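Local coordinates for protein proto-oncogene vav (Homo sapiens, PDB 6NEW) that probably acts as a guanine nucleotide exchange factor for Rho-family GTPases such as Rac, through a DH domain joined to PH and zinc-binding C1 domains, at residues A[370-375]-A[379-384]; A[178-183]-A[214-219]; A[121-126]-A[207-212]; A[227-232]-A[242-247]. All coordinates share one frame; numbering follows the deposited sequence.

Helix 196-235 runs through three of the four contacts. Contacts 2 and 3, their centres about 7 Å apart, meet it within the DH domain, at Val216 and at Leu212 and Met209; both are apolar and free of hydrogen bonds across the segments, contact 3 buried and contact 2 partly so. Contact 4, also buried and apolar, lies further along the same helix, where the chain leads into the PH sheet. Contact 1 differs in chemistry: a partly buried C1 loop held by backbone hydrogen bonds and a zinc ligand. It reaches contact 3 through the Arg383-Asp211 salt bridge and packs on Cys215 of contact 2, so C1 rests directly on the DH helix.

Contact 1: A[370-375]-A[379-384]. With ZN (zinc ion), chain B.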
loop_
_atom_site.group_PDB
_atom_site.type_symbol
_atom_site.label_atom_id
_atom_site.label_comp_id
_atom_site.label_asym_id
_atom_site.label_seq_id
_atom_site.Cartn_x
_atom_site.Cartn_y
_atom_site.Cartn_z
ATOM N N GLU A 370 -6.743 -11.849 4.256
ATOM C CA GLU A 370 -8.062 -11.209 4.285
ATOM C C GLU A 370 -8.257 -10.366 5.541
ATOM O O GLU A 370 -8.992 -9.376 5.508
ATOM C CB GLU A 370 -9.192 -12.241 4.167
ATOM C CG GLU A 370 -9.370 -12.810 2.765
ATOM C CD GLU A 370 -10.792 -13.042 2.269
ATOM O OE1 GLU A 370 -11.709 -13.241 3.101
ATOM O OE2 GLU A 370 -10.979 -13.047 1.031
ATOM N N GLU A 371 -7.616 -10.766 6.642
ATOM C CA GLU A 371 -7.699 -10.070 7.925
ATOM C C GLU A 371 -6.334 -9.553 8.361
ATOM O O GLU A 371 -5.323 -9.940 7.773
ATOM C CB GLU A 371 -8.314 -10.980 9.011
ATOM C CG GLU A 371 -7.575 -12.286 9.261
ATOM C CD GLU A 371 -8.021 -13.061 10.490
ATOM O OE1 GLU A 371 -9.144 -13.615 10.472
ATOM O OE2 GLU A 371 -7.233 -13.141 11.460
ATOM N N THR A 372 -6.314 -8.687 9.404
ATOM C CA THR A 372 -5.105 -8.118 10.001
ATOM C C THR A 372 -4.190 -9.247 10.470
ATOM O O THR A 372 -4.627 -10.149 11.191
ATOM C CB THR A 372 -5.466 -7.085 11.082
ATOM O OG1 THR A 372 -6.261 -6.054 10.488
ATOM C CG2 THR A 372 -4.244 -6.443 11.719
ATOM N N THR A 373 -2.932 -9.222 9.997
ATOM C CA THR A 373 -1.936 -10.252 10.271
ATOM C C THR A 373 -0.570 -9.623 10.578
ATOM O O THR A 373 -0.182 -8.635 9.960
ATOM C CB THR A 373 -1.900 -11.229 9.066
ATOM O OG1 THR A 373 -3.199 -11.800 8.894
ATOM C CG2 THR A 373 -0.928 -12.355 9.243
ATOM N N SER A 374 0.158 -10.215 11.526
ATOM C CA SER A 374 1.505 -9.779 11.872
ATOM C C SER A 374 2.510 -10.877 11.497
ATOM O O SER A 374 2.156 -12.065 11.412
ATOM C CB SER A 374 1.598 -9.417 13.351
ATOM O OG SER A 374 1.214 -10.516 14.166
ATOM N N CYS A 375 3.752 -10.454 11.224
ATOM C CA CYS A 375 4.855 -11.322 10.838
ATOM C C CYS A 375 5.320 -12.160 12.030
ATOM O O CYS A 375 5.556 -11.602 13.094
ATOM C CB CYS A 375 5.991 -10.481 10.271
ATOM S SG CYS A 375 7.493 -11.420 9.946
ATOM N N GLN A 379 7.134 -9.394 14.213
ATOM C CA GLN A 379 5.902 -9.009 14.932
ATOM C C GLN A 379 5.261 -7.736 14.364
ATOM O O GLN A 379 4.254 -7.264 14.911
ATOM C CB GLN A 379 6.088 -8.917 16.471
ATOM C CG GLN A 379 7.003 -9.980 17.129
ATOM C CD GLN A 379 6.578 -11.415 16.929
ATOM O OE1 GLN A 379 5.392 -11.764 17.004
ATOM N NE2 GLN A 379 7.552 -12.285 16.693
ATOM N N MET A 380 5.804 -7.199 13.248
ATOM C CA MET A 380 5.216 -6.049 12.567
ATOM C C MET A 380 4.152 -6.555 11.592
ATOM O O MET A 380 4.182 -7.709 11.165
ATOM C CB MET A 380 6.264 -5.182 11.848
ATOM C CG MET A 380 7.292 -4.528 12.778
ATOM S SD MET A 380 6.586 -3.637 14.197
ATOM C CE MET A 380 7.821 -4.024 15.440
ATOM N N LEU A 381 3.182 -5.703 11.296
ATOM C CA LEU A 381 2.050 -5.996 10.428
ATOM C C LEU A 381 2.446 -6.360 9.015
ATOM O O LEU A 381 3.387 -5.780 8.479
ATOM C CB LEU A 381 1.145 -4.747 10.336
ATOM C CG LEU A 381 0.266 -4.415 11.519
ATOM C CD1 LEU A 381 -0.265 -3.004 11.410
ATOM C CD2 LEU A 381 -0.884 -5.366 11.616
ATOM N N LEU A 382 1.649 -7.237 8.378
ATOM C CA LEU A 382 1.782 -7.537 6.966
ATOM C C LEU A 382 1.008 -6.412 6.268
ATOM O O LEU A 382 -0.144 -6.164 6.589
ATOM C CB LEU A 382 1.283 -8.948 6.630
ATOM C CG LEU A 382 2.399 -9.969 6.732
ATOM C CD1 LEU A 382 1.905 -11.284 7.185
ATOM C CD2 LEU A 382 3.116 -10.118 5.442
ATOM N N ARG A 383 1.705 -5.653 5.425
ATOM C CA ARG A 383 1.249 -4.414 4.795
ATOM C C ARG A 383 0.518 -4.529 3.472
ATOM O O ARG A 383 1.021 -5.139 2.533
ATOM C CB ARG A 383 2.440 -3.474 4.605
ATOM C CG ARG A 383 3.018 -2.965 5.898
ATOM C CD ARG A 383 4.508 -3.116 5.897
ATOM N NE ARG A 383 5.045 -3.087 7.254
ATOM C CZ ARG A 383 6.285 -3.444 7.561
ATOM N NH1 ARG A 383 7.122 -3.847 6.617
ATOM N NH2 ARG A 383 6.698 -3.397 8.822
ATOM N N GLY A 384 -0.615 -3.837 3.392
ATOM C CA GLY A 384 -1.432 -3.764 2.195
ATOM C C GLY A 384 -2.703 -4.574 2.241
ATOM O O GLY A 384 -3.114 -5.058 3.299
HETATM ZN ZN ZN B . 8.563 -9.536 9.344
HETATM O O HOH W 1 -2.150 -7.354 7.829
HETATM O O HOH W 2 3.400 -12.858 15.513
#
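With its SG anti to the backbone N (chi1 173°), Cys375 turns its thiolate to a zinc ion at 2.2 Å, while Thr373, with OG1 beside its backbone N (chi1 -59°), has CG2 anti to that N, alongside Leu382. Cys375 opens a CxxC zinc knuckle of the C1 domain, with Thr373 and Leu382 on its two arms; Cys378, His400 and Cys403 complete the metal site. Three backbone bonds fasten the turn. Cys375 N donates to Met380 O at 2.8 Å, nearly straight at 172°, and Leu382 N reaches Thr373 O equally directly, whereas Gln379 N meets Cys375 O on a more bent path. Ser374 and Leu381 face each other in a single beta bridge between the Cys375-Met380 and Leu382-Thr373 bonds. A water takes the N-H of Thr373 and donates to Leu382 O, extending the link past the bridge. On the flank toward the DH domain, the CD2 methyl of Leu381 meets Thr372 CG2 at 3.5 Å, and Leu381 N together with the Arg383 guanidinium engages Asp211 of helix 196-235. Towards strand 398-399, Leu382 runs beside Thr373, pointing the same way, and its CD1 lies 3.7 Å from Thr373 CG2.

Contact 2: A[178-183]-A[214-219]; sequences RVLKYH and QCVNEV
Within the helical DH domain, the short break between helices 174-179 and 182-191 packs against the long helix 196-235 through Val179 and Leu180 on one side and Val216 and Asn217 on the other. The meeting is small and purely van der Waals. Val216 sends CG1 anti to its backbone N (chi1 167°), and this one methyl serves both partners: Leu180 CD1 comes to 3.7 Å, the two side chains crossing at a slant, and Val179 CG1 stands further off at 4.3 Å. Val179 and Val216 also share Tyr126 of helix 125-131, which brings a third helix to the same apolar patch. Leu180 leaves the backbone at a tangent to helix 196-235, but its end bends in, with the two methyls parted between two consecutive residues of that helix. While CD1 stays on the valine, CD2 reaches the amide of the next residue, lying 4.0 Å from Asn217 OD1.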
loop_
_atom_site.group_PDB
_atom_site.type_symbol
_atom_site.label_atom_id
_atom_site.label_comp_id
_atom_site.label_asym_id
_atom_site.label_seq_id
_atom_site.Cartn_x
_atom_site.Cartn_y
_atom_site.Cartn_z
ATOM N N ARG A 178 -1.933 13.575 8.736
ATOM C CA ARG A 178 -1.801 13.363 10.178
ATOM C C ARG A 178 -1.245 11.988 10.550
ATOM O O ARG A 178 -0.259 11.928 11.296
ATOM C CB ARG A 178 -3.118 13.645 10.928
ATOM C CG ARG A 178 -3.022 13.495 12.449
ATOM C CD ARG A 178 -2.244 14.634 13.099
ATOM N NE ARG A 178 -2.099 14.439 14.542
ATOM C CZ ARG A 178 -1.131 14.989 15.266
ATOM N NH1 ARG A 178 -0.211 15.750 14.697
ATOM N NH2 ARG A 178 -1.070 14.759 16.571
ATOM N N VAL A 179 -1.859 10.900 10.040
ATOM C CA VAL A 179 -1.438 9.526 10.339
ATOM C C VAL A 179 0.020 9.268 9.897
ATOM O O VAL A 179 0.703 8.463 10.518
ATOM C CB VAL A 179 -2.443 8.462 9.813
ATOM C CG1 VAL A 179 -2.428 8.344 8.287
ATOM C CG2 VAL A 179 -2.244 7.105 10.486
ATOM N N LEU A 180 0.502 10.021 8.890
ATOM C CA LEU A 180 1.852 9.929 8.347
ATOM C C LEU A 180 2.881 10.754 9.139
ATOM O O LEU A 180 4.081 10.618 8.894
ATOM C CB LEU A 180 1.844 10.333 6.858
ATOM C CG LEU A 180 1.748 9.207 5.810
ATOM C CD1 LEU A 180 0.460 8.417 5.930
ATOM C CD2 LEU A 180 1.855 9.768 4.407
ATOM N N LYS A 181 2.419 11.586 10.099
ATOM C CA LYS A 181 3.290 12.444 10.911
ATOM C C LYS A 181 3.662 11.878 12.287
ATOM O O LYS A 181 4.688 12.300 12.821
ATOM C CB LYS A 181 2.703 13.866 11.082
ATOM C CG LYS A 181 2.503 14.690 9.800
ATOM C CD LYS A 181 3.769 15.142 9.075
ATOM C CE LYS A 181 3.407 16.046 7.920
ATOM N NZ LYS A 181 4.604 16.476 7.149
ATOM N N TYR A 182 2.845 10.971 12.873
ATOM C CA TYR A 182 3.119 10.399 14.197
ATOM C C TYR A 182 4.518 9.860 14.367
ATOM O O TYR A 182 5.148 10.156 15.383
ATOM C CB TYR A 182 2.100 9.343 14.599
ATOM C CG TYR A 182 0.718 9.913 14.807
ATOM C CD1 TYR A 182 0.480 10.889 15.774
ATOM C CD2 TYR A 182 -0.352 9.491 14.028
ATOM C CE1 TYR A 182 -0.790 11.429 15.954
ATOM C CE2 TYR A 182 -1.623 10.026 14.195
ATOM C CZ TYR A 182 -1.840 10.990 15.163
ATOM O OH TYR A 182 -3.100 11.509 15.303
ATOM N N HIS A 183 5.018 9.102 13.378
ATOM C CA HIS A 183 6.378 8.544 13.414
ATOM C C HIS A 183 7.438 9.647 13.351
ATOM O O HIS A 183 8.493 9.488 13.949
ATOM C CB HIS A 183 6.597 7.446 12.346
ATOM C CG HIS A 183 6.723 7.953 10.942
ATOM N ND1 HIS A 183 7.960 8.152 10.352
ATOM C CD2 HIS A 183 5.760 8.286 10.053
ATOM C CE1 HIS A 183 7.713 8.609 9.135
ATOM N NE2 HIS A 183 6.404 8.714 8.908
ATOM N N GLN A 214 3.683 2.745 6.993
ATOM C CA GLN A 214 3.967 1.822 5.898
ATOM C C GLN A 214 2.704 1.121 5.410
ATOM O O GLN A 214 2.520 1.050 4.198
ATOM C CB GLN A 214 5.028 0.791 6.295
ATOM C CG GLN A 214 6.426 1.357 6.403
ATOM C CD GLN A 214 7.417 0.306 6.845
ATOM O OE1 GLN A 214 7.560 -0.753 6.212
ATOM N NE2 GLN A 214 8.146 0.586 7.925
ATOM N N CYS A 215 1.827 0.632 6.339
ATOM C CA CYS A 215 0.547 -0.033 6.024
ATOM C C CYS A 215 -0.332 0.837 5.153
ATOM O O CYS A 215 -0.820 0.364 4.130
ATOM C CB CYS A 215 -0.194 -0.436 7.290
ATOM S SG CYS A 215 0.545 -1.825 8.168
ATOM N N VAL A 216 -0.518 2.108 5.569
ATOM C CA VAL A 216 -1.305 3.152 4.903
ATOM C C VAL A 216 -0.782 3.401 3.488
ATOM O O VAL A 216 -1.567 3.452 2.541
ATOM C CB VAL A 216 -1.351 4.439 5.783
ATOM C CG1 VAL A 216 -1.879 5.645 5.016
ATOM C CG2 VAL A 216 -2.183 4.199 7.035
ATOM N N ASN A 217 0.538 3.483 3.343
ATOM C CA ASN A 217 1.183 3.682 2.047
ATOM C C ASN A 217 1.036 2.459 1.136
ATOM O O ASN A 217 0.800 2.630 -0.067
ATOM C CB ASN A 217 2.642 4.075 2.238
ATOM C CG ASN A 217 2.795 5.467 2.790
ATOM O OD1 ASN A 217 2.216 6.429 2.273
ATOM N ND2 ASN A 217 3.596 5.617 3.834
ATOM N N GLU A 218 1.122 1.230 1.719
ATOM C CA GLU A 218 0.989 -0.018 0.970
ATOM C C GLU A 218 -0.435 -0.249 0.517
ATOM O O GLU A 218 -0.643 -0.820 -0.551
ATOM C CB GLU A 218 1.545 -1.226 1.736
ATOM C CG GLU A 218 3.060 -1.249 1.918
ATOM C CD GLU A 218 3.923 -0.736 0.781
ATOM O OE1 GLU A 218 3.799 -1.259 -0.347
ATOM O OE2 GLU A 218 4.740 0.180 1.025
ATOM N N VAL A 219 -1.411 0.263 1.285
ATOM C CA VAL A 219 -2.842 0.185 0.957
ATOM C C VAL A 219 -3.118 1.008 -0.308
ATOM O O VAL A 219 -3.780 0.523 -1.226
ATOM C CB VAL A 219 -3.748 0.574 2.160
ATOM C CG1 VAL A 219 -5.181 0.852 1.720
ATOM C CG2 VAL A 219 -3.721 -0.516 3.222
#

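Contact 3: A[121-126]-A[207-212]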
loop_
_atom_site.group_PDB
_atom_site.type_symbol
_atom_site.label_atom_id
_atom_site.label_comp_id
_atom_site.label_asym_id
_atom_site.label_seq_id
_atom_site.Cartn_x
_atom_site.Cartn_y
_atom_site.Cartn_z
ATOM N N GLU A 121 -3.332 -0.596 16.003
ATOM C CA GLU A 121 -4.280 -1.384 15.208
ATOM C C GLU A 121 -5.661 -0.724 15.159
ATOM O O GLU A 121 -6.392 -0.944 14.191
ATOM C CB GLU A 121 -4.322 -2.862 15.643
ATOM C CG GLU A 121 -3.124 -3.631 15.096
ATOM C CD GLU A 121 -2.764 -4.968 15.717
ATOM O OE1 GLU A 121 -3.687 -5.753 16.033
ATOM O OE2 GLU A 121 -1.549 -5.265 15.809
ATOM N N ARG A 122 -5.983 0.150 16.147
ATOM C CA ARG A 122 -7.236 0.920 16.143
ATOM C C ARG A 122 -7.171 1.975 15.024
ATOM O O ARG A 122 -8.205 2.322 14.455
ATOM C CB ARG A 122 -7.519 1.569 17.514
ATOM C CG ARG A 122 -7.825 0.554 18.607
ATOM C CD ARG A 122 -8.330 1.199 19.879
ATOM N NE ARG A 122 -8.330 0.243 20.985
ATOM C CZ ARG A 122 -8.917 0.446 22.160
ATOM N NH1 ARG A 122 -9.576 1.579 22.392
ATOM N NH2 ARG A 122 -8.862 -0.478 23.107
ATOM N N PHE A 123 -5.940 2.433 14.675
ATOM C CA PHE A 123 -5.672 3.411 13.618
ATOM C C PHE A 123 -5.648 2.781 12.220
ATOM O O PHE A 123 -5.463 3.505 11.248
ATOM C CB PHE A 123 -4.332 4.133 13.855
ATOM C CG PHE A 123 -4.204 5.122 14.992
ATOM C CD1 PHE A 123 -5.183 6.087 15.213
ATOM C CD2 PHE A 123 -3.042 5.181 15.754
ATOM C CE1 PHE A 123 -5.046 7.024 16.243
ATOM C CE2 PHE A 123 -2.898 6.125 16.775
ATOM C CZ PHE A 123 -3.901 7.040 17.013
ATOM N N LEU A 124 -5.812 1.449 12.103
ATOM C CA LEU A 124 -5.789 0.781 10.798
ATOM C C LEU A 124 -6.983 1.165 9.910
ATOM O O LEU A 124 -6.977 0.891 8.711
ATOM C CB LEU A 124 -5.642 -0.736 10.944
ATOM C CG LEU A 124 -4.220 -1.227 11.233
ATOM C CD1 LEU A 124 -4.224 -2.681 11.607
ATOM C CD2 LEU A 124 -3.288 -1.017 10.034
ATOM N N VAL A 125 -7.954 1.900 10.495
ATOM C CA VAL A 125 -9.123 2.457 9.822
ATOM C C VAL A 125 -8.655 3.532 8.826
ATOM O O VAL A 125 -9.419 3.936 7.944
ATOM C CB VAL A 125 -10.205 2.961 10.809
ATOM C CG1 VAL A 125 -10.841 1.807 11.594
ATOM C CG2 VAL A 125 -9.671 4.051 11.743
ATOM N N TYR A 126 -7.362 3.938 8.935
ATOM C CA TYR A 126 -6.711 4.874 8.018
ATOM C C TYR A 126 -6.414 4.183 6.688
ATOM O O TYR A 126 -6.190 4.854 5.679
ATOM C CB TYR A 126 -5.447 5.504 8.626
ATOM C CG TYR A 126 -5.749 6.744 9.438
ATOM C CD1 TYR A 126 -5.980 7.970 8.817
ATOM C CD2 TYR A 126 -5.838 6.688 10.825
ATOM C CE1 TYR A 126 -6.275 9.110 9.558
ATOM C CE2 TYR A 126 -6.138 7.818 11.575
ATOM C CZ TYR A 126 -6.357 9.026 10.937
ATOM O OH TYR A 126 -6.649 10.133 11.682
ATOM N N ASP A 207 8.327 2.558 16.348
ATOM C CA ASP A 207 8.255 1.421 15.437
ATOM C C ASP A 207 6.791 1.088 15.101
ATOM O O ASP A 207 6.471 0.780 13.948
ATOM C CB ASP A 207 9.001 0.207 16.030
ATOM C CG ASP A 207 10.526 0.326 16.094
ATOM O OD1 ASP A 207 11.083 1.271 15.475
ATOM O OD2 ASP A 207 11.162 -0.545 16.731
ATOM N N ALA A 208 5.898 1.218 16.097
ATOM C CA ALA A 208 4.462 0.983 15.931
ATOM C C ALA A 208 3.864 2.020 14.986
ATOM O O ALA A 208 3.002 1.676 14.175
ATOM C CB ALA A 208 3.762 1.035 17.279
ATOM N N MET A 209 4.342 3.285 15.075
ATOM C CA MET A 209 3.866 4.385 14.231
ATOM C C MET A 209 4.521 4.400 12.854
ATOM O O MET A 209 3.904 4.910 11.924
ATOM C CB MET A 209 3.978 5.744 14.947
ATOM C CG MET A 209 3.025 5.886 16.138
ATOM S SD MET A 209 1.262 5.741 15.757
ATOM C CE MET A 209 0.909 4.145 16.331
ATOM N N ARG A 210 5.735 3.816 12.701
ATOM C CA ARG A 210 6.426 3.702 11.401
ATOM C C ARG A 210 5.743 2.575 10.595
ATOM O O ARG A 210 5.569 2.695 9.380
ATOM C CB ARG A 210 7.915 3.357 11.586
ATOM C CG ARG A 210 8.812 4.539 11.894
ATOM C CD ARG A 210 10.238 4.075 12.101
ATOM N NE ARG A 210 11.147 5.194 12.343
ATOM C CZ ARG A 210 12.415 5.071 12.729
ATOM N NH1 ARG A 210 12.940 3.867 12.936
ATOM N NH2 ARG A 210 13.165 6.148 12.919
ATOM N N ASP A 211 5.347 1.490 11.300
ATOM C CA ASP A 211 4.645 0.324 10.764
ATOM C C ASP A 211 3.303 0.759 10.211
ATOM O O ASP A 211 2.979 0.437 9.064
ATOM C CB ASP A 211 4.475 -0.770 11.851
ATOM C CG ASP A 211 4.075 -2.130 11.315
ATOM O OD1 ASP A 211 4.464 -2.459 10.183
ATOM O OD2 ASP A 211 3.403 -2.878 12.042
ATOM N N LEU A 212 2.557 1.544 11.006
ATOM C CA LEU A 212 1.266 2.103 10.615
ATOM C C LEU A 212 1.400 2.974 9.356
ATOM O O LEU A 212 0.601 2.821 8.435
ATOM C CB LEU A 212 0.677 2.910 11.778
ATOM C CG LEU A 212 -0.628 3.688 11.544
ATOM C CD1 LEU A 212 -1.809 2.757 11.256
ATOM C CD2 LEU A 212 -0.929 4.555 12.740
#
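Leu212 and Phe123 carry this contact between helix 196-235 of the DH domain and the turn that leads into helix 125-131. Both leucine methyls press on the start of the aromatic side chain from one side: CD2 lies 3.6 Å from Phe123 CB and CD1 3.9 Å from that same CB. CD2 also approaches the ring at Phe123 CD2, obliquely. CG of Leu212 stands anti to its backbone N (chi1 175°), which carries the branch out from the helix towards the turn, where CD1 also touches Leu124 CD2 at 4.2 Å. Met209, one helical turn earlier, folds back at chi2 and chi3 so that CE arrives at the ring edge, 4.1 Å from Phe123 CD2. Its SD sits 5.3 Å from the ring centroid, a Met-aromatic contact at an oblique angle. An alanine in place of Leu212 would remove both methyls and would probably open a gap beneath Phe123 CB, with the phenyl group less firmly placed. In the next shell, Phe96 meets the Phe123 ring edge-to-face and His93 also packs on it, while Val179 covers Leu212 and Tyr182 touches Met209. The contact is thus enclosed by helix 86-105 behind the phenylalanine, helix 174-179 beside Leu212 and helix 182-191 against Met209, with the C1 loop touching Leu124.

Contact 4: A[227-232]-A[242-247]; sequences RQITNF and SLAHYG
Ile229 lays its CG2 methyl over the start of a short 3-10 turn, 3.6 Å from both Leu243 CB and the backbone N of Ala244. This is the DH-PH junction: helix 196-235 runs out of the DH domain, and the 3-10 segment 243-245 folds back on it before strand 249-258 of the PH sheet. The isoleucine's branches reach the start of the 3-10 segment and the loop just after it. CG2, anti to the backbone N, takes the Leu243-Ala244 end and comes within 4.2 Å of Ala244 CB, while CD1 reaches on to the carbonyl of Gly247, 3.7 Å from its O. Pro249 and Phe386 also touch Ile229, so the first long PH strand and a loop of the C1 domain join the 242-247 loop round one side chain. Leu243 answers from the turn. Its side chain crosses that of Ile229 at a slant and carries CD1 towards the next turn of the helix, to Phe232. The turn itself is held by the bond from Tyr246 N to Leu243 O (2.8 Å), and Gln233 OE1 accepts the N-H of Leu243, tying it to the helix by a polar link as well. The Phe232 ring leads away towards Phe271 of the PH sheet, leaving its CB to meet Leu243 CD1 at 3.4 Å.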
loop_
_atom_site.group_PDB
_atom_site.type_symbol
_atom_site.label_atom_id
_atom_site.label_comp_id
_atom_site.label_asym_id
_atom_site.label_seq_id
_atom_site.Cartn_x
_atom_site.Cartn_y
_atom_site.Cartn_z
ATOM N N ARG A 227 -6.524 -1.675 -9.504
ATOM C CA ARG A 227 -7.166 -0.871 -10.559
ATOM C C ARG A 227 -6.568 -1.206 -11.921
ATOM O O ARG A 227 -7.303 -1.421 -12.881
ATOM C CB ARG A 227 -7.093 0.632 -10.256
ATOM C CG ARG A 227 -8.477 1.282 -10.252
ATOM C CD ARG A 227 -8.479 2.680 -9.655
ATOM N NE ARG A 227 -8.857 2.680 -8.237
ATOM C CZ ARG A 227 -8.076 3.099 -7.240
ATOM N NH1 ARG A 227 -6.851 3.550 -7.488
ATOM N NH2 ARG A 227 -8.521 3.075 -5.989
ATOM N N GLN A 228 -5.243 -1.362 -11.963
ATOM C CA GLN A 228 -4.469 -1.769 -13.133
ATOM C C GLN A 228 -4.832 -3.202 -13.559
ATOM O O GLN A 228 -4.966 -3.447 -14.762
ATOM C CB GLN A 228 -2.977 -1.609 -12.830
ATOM C CG GLN A 228 -2.027 -2.261 -13.828
ATOM C CD GLN A 228 -0.589 -2.232 -13.363
ATOM O OE1 GLN A 228 -0.264 -2.229 -12.158
ATOM N NE2 GLN A 228 0.307 -2.241 -14.324
ATOM N N ILE A 229 -5.019 -4.138 -12.582
ATOM C CA ILE A 229 -5.425 -5.529 -12.847
ATOM C C ILE A 229 -6.824 -5.541 -13.466
ATOM O O ILE A 229 -7.037 -6.223 -14.478
ATOM C CB ILE A 229 -5.289 -6.451 -11.601
ATOM C CG1 ILE A 229 -3.809 -6.774 -11.292
ATOM C CG2 ILE A 229 -6.130 -7.747 -11.720
ATOM C CD1 ILE A 229 -3.563 -7.127 -9.818
ATOM N N THR A 230 -7.763 -4.752 -12.885
ATOM C CA THR A 230 -9.142 -4.585 -13.376
ATOM C C THR A 230 -9.132 -4.152 -14.855
ATOM O O THR A 230 -9.807 -4.771 -15.674
ATOM C CB THR A 230 -9.936 -3.640 -12.440
ATOM O OG1 THR A 230 -10.084 -4.257 -11.157
ATOM C CG2 THR A 230 -11.313 -3.316 -12.966
ATOM N N ASN A 231 -8.298 -3.163 -15.201
ATOM C CA ASN A 231 -8.139 -2.712 -16.585
ATOM C C ASN A 231 -7.628 -3.799 -17.521
ATOM O O ASN A 231 -8.193 -3.957 -18.605
ATOM C CB ASN A 231 -7.286 -1.468 -16.659
ATOM C CG ASN A 231 -8.124 -0.258 -16.397
ATOM O OD1 ASN A 231 -9.038 0.040 -17.166
ATOM N ND2 ASN A 231 -7.934 0.390 -15.247
ATOM N N PHE A 232 -6.621 -4.595 -17.090
ATOM C CA PHE A 232 -6.107 -5.695 -17.902
ATOM C C PHE A 232 -7.192 -6.734 -18.094
ATOM O O PHE A 232 -7.336 -7.251 -19.204
ATOM C CB PHE A 232 -4.860 -6.349 -17.273
ATOM C CG PHE A 232 -3.588 -5.544 -17.196
ATOM C CD1 PHE A 232 -3.391 -4.439 -18.019
ATOM C CD2 PHE A 232 -2.563 -5.919 -16.335
ATOM C CE1 PHE A 232 -2.204 -3.704 -17.959
ATOM C CE2 PHE A 232 -1.366 -5.197 -16.289
ATOM C CZ PHE A 232 -1.191 -4.094 -17.103
ATOM N N SER A 242 -9.725 -14.629 -12.907
ATOM C CA SER A 242 -9.312 -13.302 -12.452
ATOM C C SER A 242 -7.777 -13.250 -12.425
ATOM O O SER A 242 -7.131 -14.183 -11.931
ATOM C CB SER A 242 -9.870 -13.013 -11.059
ATOM O OG SER A 242 -9.366 -11.798 -10.522
ATOM N N LEU A 243 -7.217 -12.170 -12.974
ATOM C CA LEU A 243 -5.785 -11.886 -13.026
ATOM C C LEU A 243 -5.174 -11.739 -11.640
ATOM O O LEU A 243 -4.029 -12.151 -11.442
ATOM C CB LEU A 243 -5.512 -10.615 -13.843
ATOM C CG LEU A 243 -5.438 -10.798 -15.341
ATOM C CD1 LEU A 243 -5.427 -9.478 -16.033
ATOM C CD2 LEU A 243 -4.217 -11.592 -15.735
ATOM N N ALA A 244 -5.953 -11.163 -10.689
ATOM C CA ALA A 244 -5.604 -10.924 -9.286
ATOM C C ALA A 244 -5.061 -12.184 -8.604
ATOM O O ALA A 244 -4.283 -12.053 -7.666
ATOM C CB ALA A 244 -6.812 -10.386 -8.524
ATOM N N HIS A 245 -5.442 -13.388 -9.096
ATOM C CA HIS A 245 -4.950 -14.678 -8.598
ATOM C C HIS A 245 -3.467 -14.888 -8.880
ATOM O O HIS A 245 -2.865 -15.737 -8.236
ATOM C CB HIS A 245 -5.703 -15.853 -9.254
ATOM C CG HIS A 245 -7.089 -16.076 -8.733
ATOM N ND1 HIS A 245 -8.185 -16.133 -9.590
ATOM C CD2 HIS A 245 -7.515 -16.275 -7.462
ATOM C CE1 HIS A 245 -9.236 -16.326 -8.810
ATOM N NE2 HIS A 245 -8.883 -16.428 -7.523
ATOM N N TYR A 246 -2.888 -14.158 -9.850
ATOM C CA TYR A 246 -1.514 -14.372 -10.276
ATOM C C TYR A 246 -0.542 -13.340 -9.751
ATOM O O TYR A 246 0.632 -13.375 -10.107
ATOM C CB TYR A 246 -1.472 -14.526 -11.812
ATOM C CG TYR A 246 -2.259 -15.755 -12.225
ATOM C CD1 TYR A 246 -1.842 -17.029 -11.845
ATOM C CD2 TYR A 246 -3.515 -15.637 -12.816
ATOM C CE1 TYR A 246 -2.618 -18.158 -12.107
ATOM C CE2 TYR A 246 -4.291 -16.762 -13.105
ATOM C CZ TYR A 246 -3.846 -18.021 -12.730
ATOM O OH TYR A 246 -4.584 -19.147 -13.029
ATOM N N GLY A 247 -1.002 -12.547 -8.791
ATOM C CA GLY A 247 -0.211 -11.530 -8.112
ATOM C C GLY A 247 -0.188 -10.201 -8.838
ATOM O O GLY A 247 -1.123 -9.854 -9.564
#